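Local structure of putative lipoprotein (Bacteroides fragilis, 3NQI) at residues I52-D57 and I69-A75; V16-D20 and L45-A50. The protein is of unconfirmed function, but is a putative bacterial lipoprotein classed among lipid-binding proteins. One frame throughout, in Å; residues are numbered along the deposited sequence.

Contacts 1 and 2 share strand 49-56 and lie in series along the chain, their centres about 15 Å apart. At its start this strand pairs with strand 11-21 (contact 2), and further on it pairs with strand 68-73 as one arm of a hairpin (contact 1). The two pack directly against each other where Ile-52 CD1 meets Val-16 CG1 at 4.0 Å, and Phe-27 of strand 24-28 touches residues of both. Bound cadmium lies about 8 Å from the side chain of Leu-73 in contact 1, and about 5 Å from that of Leu-45 in contact 2. A di(hydroxyethyl)ether molecule, probably from crystallisation, approaches Lys-17 to about 4 Å.

Contact 1. Residues I52-D57 and I69-A75; sequences IYCQVD and IKITLLA
Ile-52 meets Leu-73 and Ile-71 at one end of an antiparallel beta hairpin formed by strands 49-56 and 68-73; the segments 52-56 and 69-73 run at 128° between their N-to-C directions. Ile-52 CB rests on Leu-73 CD2 at 3.8 Å, and its CD1 reaches Ile-71 CD1, the side chains crossing at about a right angle; Phe-27 touches both Ile-52 and Leu-73. Tyr-53 O accepts a bond from Leu-74 N, and a water joins Tyr-53 N to Ala-75 O just past the last bridged pair. With CG anti to its backbone N (chi1 173°), Tyr-53 turns one ring face to Leu-74, whose CB lies over it, toward the rim, in a CH-pi contact 4.0 Å from the ring centroid; Ala-75 CB sits at the ring edge. The phenol OH is hydrogen-bonded to Gln-11.

Cys-54 faces Leu-73 in a non-hydrogen-bonded pair, its CB 3.9 Å from Ile-71 CD1 on the face that these residues share with Val-56. Gln-55 and Thr-72 form the hydrogen-bonded pair, exchanging two nearly straight backbone bonds, of which Thr-72 N to Gln-55 O measures 2.8 Å. On the face of these two residues, Leu-74 CD1 reaches back to Gln-55 CB. Val-56, opposite Ile-71 in the next non-hydrogen-bonded pair, sets CG1 against Ile-69 CG2 at 3.8 Å.

Asp-57 closes the segment through both backbone and side chain. Its N bonds to Lys-70 O at 3.2 Å, while its carboxylate turns across Thr-72. The hydroxyl of Thr-38, from the neighbouring loop, lies within bonding distance of both OD2 and Ile-71 O, and its single proton can serve only one of them at a time. Thr-72 OG1 donates to OD1 over 2.5 Å, meeting it on the syn side, 16° out of the carboxylate plane.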
loop_
_atom_site.group_PDB
_atom_site.type_symbol
_atom_site.label_atom_id
_atom_site.label_comp_id
_atom_site.label_asym_id
_atom_site.label_seq_id
_atom_site.Cartn_x
_atom_site.Cartn_y
_atom_site.Cartn_z
ATOM N N ILE A 52 -5.133 -8.291 8.182
ATOM C CA ILE A 52 -5.816 -9.378 8.880
ATOM C C ILE A 52 -7.011 -8.853 9.637
ATOM O O ILE A 52 -7.080 -7.675 9.936
ATOM C CB ILE A 52 -4.892 -10.165 9.849
ATOM C CG1 ILE A 52 -4.369 -9.315 11.004
ATOM C CG2 ILE A 52 -3.712 -10.837 9.053
ATOM C CD1 ILE A 52 -3.492 -10.158 11.979
ATOM N N TYR A 53 -7.921 -9.767 9.911
ATOM C CA TYR A 53 -9.095 -9.558 10.683
ATOM C C TYR A 53 -9.053 -10.654 11.748
ATOM O O TYR A 53 -9.026 -11.850 11.447
ATOM C CB TYR A 53 -10.313 -9.624 9.738
ATOM C CG TYR A 53 -11.623 -9.583 10.458
ATOM C CD1 TYR A 53 -11.755 -8.882 11.656
ATOM C CD2 TYR A 53 -12.738 -10.278 9.974
ATOM C CE1 TYR A 53 -12.931 -8.855 12.333
ATOM C CE2 TYR A 53 -13.945 -10.258 10.666
ATOM C CZ TYR A 53 -14.021 -9.546 11.849
ATOM O OH TYR A 53 -15.178 -9.486 12.579
ATOM N N CYS A 54 -9.027 -10.258 13.007
ATOM C CA CYS A 54 -8.755 -11.213 14.037
ATOM C C CYS A 54 -9.475 -10.948 15.360
ATOM O O CYS A 54 -10.100 -9.885 15.579
ATOM C CB CYS A 54 -7.234 -11.302 14.263
ATOM S SG CYS A 54 -6.490 -9.882 15.142
ATOM N N GLN A 55 -9.412 -11.953 16.226
ATOM C CA GLN A 55 -9.809 -11.754 17.616
ATOM C C GLN A 55 -8.743 -12.281 18.583
ATOM O O GLN A 55 -7.978 -13.194 18.260
ATOM C CB GLN A 55 -11.232 -12.276 17.891
ATOM C CG GLN A 55 -11.429 -13.742 18.123
ATOM C CD GLN A 55 -12.886 -14.082 18.422
ATOM O OE1 GLN A 55 -13.790 -13.276 18.204
ATOM N NE2 GLN A 55 -13.109 -15.276 18.929
ATOM N N VAL A 56 -8.667 -11.652 19.754
ATOM C CA VAL A 56 -7.714 -12.038 20.785
ATOM C C VAL A 56 -8.309 -13.227 21.526
ATOM O O VAL A 56 -9.495 -13.218 21.885
ATOM C CB VAL A 56 -7.424 -10.865 21.768
ATOM C CG1 VAL A 56 -6.522 -11.337 22.888
ATOM C CG2 VAL A 56 -6.801 -9.689 21.016
ATOM N N ASP A 57 -7.502 -14.269 21.725
ATOM C CA ASP A 57 -7.963 -15.460 22.427
ATOM C C ASP A 57 -8.073 -15.152 23.920
ATOM O O ASP A 57 -7.339 -14.315 24.439
ATOM C CB ASP A 57 -7.005 -16.639 22.206
ATOM C CG ASP A 57 -6.976 -17.109 20.777
ATOM O OD1 ASP A 57 -7.871 -16.712 20.000
ATOM O OD2 ASP A 57 -6.058 -17.889 20.433
ATOM N N ILE A 69 0.836 -11.987 21.621
ATOM C CA ILE A 69 -0.568 -12.209 21.913
ATOM C C ILE A 69 -1.036 -13.337 20.995
ATOM O O ILE A 69 -0.732 -13.334 19.799
ATOM C CB ILE A 69 -1.399 -10.905 21.659
ATOM C CG1 ILE A 69 -0.996 -9.805 22.655
ATOM C CG2 ILE A 69 -2.892 -11.164 21.802
ATOM C CD1 ILE A 69 -1.698 -8.455 22.429
ATOM N N LYS A 70 -1.758 -14.299 21.551
ATOM C CA LYS A 70 -2.330 -15.382 20.750
ATOM C C LYS A 70 -3.629 -14.893 20.112
ATOM O O LYS A 70 -4.477 -14.320 20.805
ATOM C CB LYS A 70 -2.650 -16.600 21.618
ATOM C CG LYS A 70 -1.476 -17.117 22.412
ATOM C CD LYS A 70 -0.878 -18.382 21.838
ATOM C CE LYS A 70 -0.143 -19.127 22.943
ATOM N NZ LYS A 70 0.610 -20.291 22.421
ATOM N N ILE A 71 -3.792 -15.105 18.809
ATOM C CA ILE A 71 -5.002 -14.654 18.121
ATOM C C ILE A 71 -5.687 -15.764 17.317
ATOM O O ILE A 71 -5.087 -16.751 16.952
ATOM C CB ILE A 71 -4.736 -13.453 17.153
ATOM C CG1 ILE A 71 -3.690 -13.806 16.099
ATOM C CG2 ILE A 71 -4.272 -12.215 17.926
ATOM C CD1 ILE A 71 -3.738 -12.932 14.841
ATOM N N THR A 72 -6.960 -15.553 17.041
ATOM C CA THR A 72 -7.703 -16.363 16.094
ATOM C C THR A 72 -8.036 -15.476 14.897
ATOM O O THR A 72 -8.699 -14.467 15.040
ATOM C CB THR A 72 -8.984 -16.923 16.782
ATOM O OG1 THR A 72 -8.579 -17.809 17.828
ATOM C CG2 THR A 72 -9.893 -17.675 15.783
ATOM N N LEU A 73 -7.553 -15.854 13.711
ATOM C CA LEU A 73 -7.911 -15.169 12.496
ATOM C C LEU A 73 -9.366 -15.463 12.202
ATOM O O LEU A 73 -9.818 -16.619 12.314
ATOM C CB LEU A 73 -7.015 -15.618 11.330
ATOM C CG LEU A 73 -5.551 -15.189 11.530
ATOM C CD1 LEU A 73 -4.578 -16.030 10.721
ATOM C CD2 LEU A 73 -5.383 -13.677 11.170
ATOM N N LEU A 74 -10.098 -14.411 11.848
ATOM C CA LEU A 74 -11.513 -14.503 11.501
ATOM C C LEU A 74 -11.784 -14.481 9.968
ATOM O O LEU A 74 -12.932 -14.600 9.526
ATOM C CB LEU A 74 -12.253 -13.379 12.225
ATOM C CG LEU A 74 -12.297 -13.502 13.761
ATOM C CD1 LEU A 74 -12.954 -12.259 14.397
ATOM C CD2 LEU A 74 -13.031 -14.763 14.232
ATOM N N ALA A 75 -10.742 -14.321 9.155
ATOM C CA ALA A 75 -10.890 -14.353 7.706
ATOM C C ALA A 75 -9.566 -14.801 7.191
ATOM O O ALA A 75 -8.581 -14.728 7.914
ATOM C CB ALA A 75 -11.210 -12.978 7.158
HETATM O O HOH W 1 -7.397 -12.153 8.206
#

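Contact 2. Residues V16-D20 and L45-A50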
loop_
_atom_site.group_PDB
_atom_site.type_symbol
_atom_site.label_atom_id
_atom_site.label_comp_id
_atom_site.label_asym_id
_atom_site.label_seq_id
_atom_site.Cartn_x
_atom_site.Cartn_y
_atom_site.Cartn_z
ATOM N N VAL A 16 -0.428 -5.505 9.094
ATOM C CA VAL A 16 0.594 -6.150 9.913
ATOM C C VAL A 16 1.736 -6.628 9.057
ATOM O O VAL A 16 1.576 -6.871 7.903
ATOM C CB VAL A 16 0.052 -7.412 10.663
ATOM C CG1 VAL A 16 -0.994 -7.041 11.638
ATOM C CG2 VAL A 16 -0.442 -8.514 9.658
ATOM N N LYS A 17 2.905 -6.784 9.664
ATOM C CA LYS A 17 4.024 -7.402 9.006
ATOM C C LYS A 17 3.834 -8.921 9.174
ATOM O O LYS A 17 3.276 -9.369 10.163
ATOM C CB LYS A 17 5.322 -6.982 9.678
ATOM C CG LYS A 17 6.558 -7.592 9.072
ATOM C CD LYS A 17 7.797 -7.269 9.901
ATOM C CE LYS A 17 9.040 -7.874 9.249
ATOM N NZ LYS A 17 10.286 -7.179 9.676
ATOM N N VAL A 18 4.288 -9.690 8.183
ATOM C CA VAL A 18 4.163 -11.136 8.189
ATOM C C VAL A 18 5.528 -11.720 8.571
ATOM O O VAL A 18 6.533 -11.399 7.930
ATOM C CB VAL A 18 3.764 -11.615 6.761
ATOM C CG1 VAL A 18 3.721 -13.176 6.662
ATOM C CG2 VAL A 18 2.420 -10.893 6.324
ATOM N N ASN A 19 5.581 -12.574 9.599
ATOM C CA ASN A 19 6.849 -13.223 9.974
ATOM C C ASN A 19 6.914 -14.692 9.539
ATOM O O ASN A 19 5.916 -15.396 9.614
ATOM C CB ASN A 19 7.017 -13.174 11.473
ATOM C CG ASN A 19 6.728 -11.815 12.047
ATOM O OD1 ASN A 19 5.919 -11.654 12.983
ATOM N ND2 ASN A 19 7.380 -10.827 11.494
ATOM N N ASP A 20 8.084 -15.151 9.090
ATOM C CA ASP A 20 8.356 -16.589 8.928
ATOM C C ASP A 20 9.068 -17.081 10.192
ATOM O O ASP A 20 10.249 -16.835 10.367
ATOM C CB ASP A 20 9.234 -16.870 7.693
ATOM C CG ASP A 20 9.487 -18.380 7.460
ATOM O OD1 ASP A 20 8.874 -19.246 8.140
ATOM O OD2 ASP A 20 10.312 -18.701 6.578
ATOM N N LEU A 45 -0.044 -17.957 4.025
ATOM C CA LEU A 45 0.221 -16.676 3.295
ATOM C C LEU A 45 1.706 -16.399 3.020
ATOM O O LEU A 45 2.525 -16.406 3.952
ATOM C CB LEU A 45 -0.329 -15.536 4.118
ATOM C CG LEU A 45 -0.095 -14.110 3.616
ATOM C CD1 LEU A 45 -0.894 -13.836 2.307
ATOM C CD2 LEU A 45 -0.448 -13.166 4.763
ATOM N N ASN A 46 2.059 -16.212 1.746
ATOM C CA ASN A 46 3.416 -15.842 1.346
ATOM C C ASN A 46 3.422 -14.334 0.991
ATOM O O ASN A 46 3.156 -13.968 -0.143
ATOM C CB ASN A 46 3.866 -16.671 0.134
ATOM C CG ASN A 46 5.377 -16.629 -0.091
ATOM O OD1 ASN A 46 6.121 -16.018 0.674
ATOM N ND2 ASN A 46 5.829 -17.296 -1.139
ATOM N N ALA A 47 3.635 -13.482 1.976
ATOM C CA ALA A 47 3.639 -12.043 1.737
ATOM C C ALA A 47 4.606 -11.481 2.738
ATOM O O ALA A 47 4.948 -12.148 3.709
ATOM C CB ALA A 47 2.227 -11.459 1.936
ATOM N N ARG A 48 5.043 -10.261 2.505
ATOM C CA ARG A 48 5.902 -9.559 3.439
ATOM C C ARG A 48 5.012 -8.778 4.373
ATOM O O ARG A 48 5.295 -8.677 5.579
ATOM C CB ARG A 48 6.876 -8.658 2.675
ATOM C CG ARG A 48 8.181 -8.382 3.434
ATOM C CD ARG A 48 9.065 -7.309 2.805
ATOM N NE ARG A 48 8.340 -6.058 2.719
ATOM C CZ ARG A 48 8.102 -5.199 3.720
ATOM N NH1 ARG A 48 8.556 -5.376 4.964
ATOM N NH2 ARG A 48 7.380 -4.128 3.455
HETATM N N MSE A 49 3.893 -8.251 3.841
HETATM C CA MSE A 49 2.926 -7.484 4.630
HETATM C C MSE A 49 1.484 -7.940 4.373
HETATM O O MSE A 49 1.189 -8.380 3.312
HETATM C CB MSE A 49 3.024 -5.999 4.259
HETATM C CG MSE A 49 4.346 -5.315 4.563
HETATM SE SE MSE A 49 4.463 -4.835 6.475
HETATM C CE MSE A 49 2.744 -3.902 7.141
ATOM N N ALA A 50 0.556 -7.779 5.335
ATOM C CA ALA A 50 -0.800 -8.319 5.188
ATOM C C ALA A 50 -1.843 -7.460 5.868
ATOM O O ALA A 50 -1.485 -6.617 6.642
ATOM C CB ALA A 50 -0.902 -9.805 5.808
HETATM O O HOH W 2 7.935 -9.223 6.541
#
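Val-18 CG2 packs on Ala-50 CB at 3.5 Å where strand 11-21 pairs antiparallel with the start of strand 49-56. Here lies the close-packed part of the contact. Anti to the carbonyl carbon, Val-18 CG2 points into the group of Ala-50, Ala-47 and Leu-45, with Leu-45 CD2 4.0 Å away. Val-18 CB and CG1 lean on Ala-47 O. Val-16 CG2 touches the same Ala-50 CB at 4.1 Å, and Phe-27 and Val-25 of strand 24-28 pack on Val-16 and Val-18 respectively.

Val-16 and Ala-50 form a hydrogen-bonded pair with reciprocal backbone bonds of 2.9 Å, Val-16 N to Ala-50 O and Ala-50 N to Val-16 O. Beside it, in the non-hydrogen-bonded pair of Lys-17 and Met-49, the selenomethionine chain bends at chi2 (-80°) and chi3 (-47°). The bends fold it back over strand 11-21, putting CE 3.3 Å from Val-16 O and SE 3.6 Å from Lys-17 CA.

The Lys-17 and Arg-48 side is looser. Lys-17 extends fully from an exposed position, and Arg-48 turns its guanidinium to Thr-123. Pairing ends here with a single direct bond, Val-18 N to Arg-48 O, the donor 39° out of the carbonyl plane. A water bridges the two segments beside it, donating to both Val-18 O and Arg-48 O at 2.9 Å.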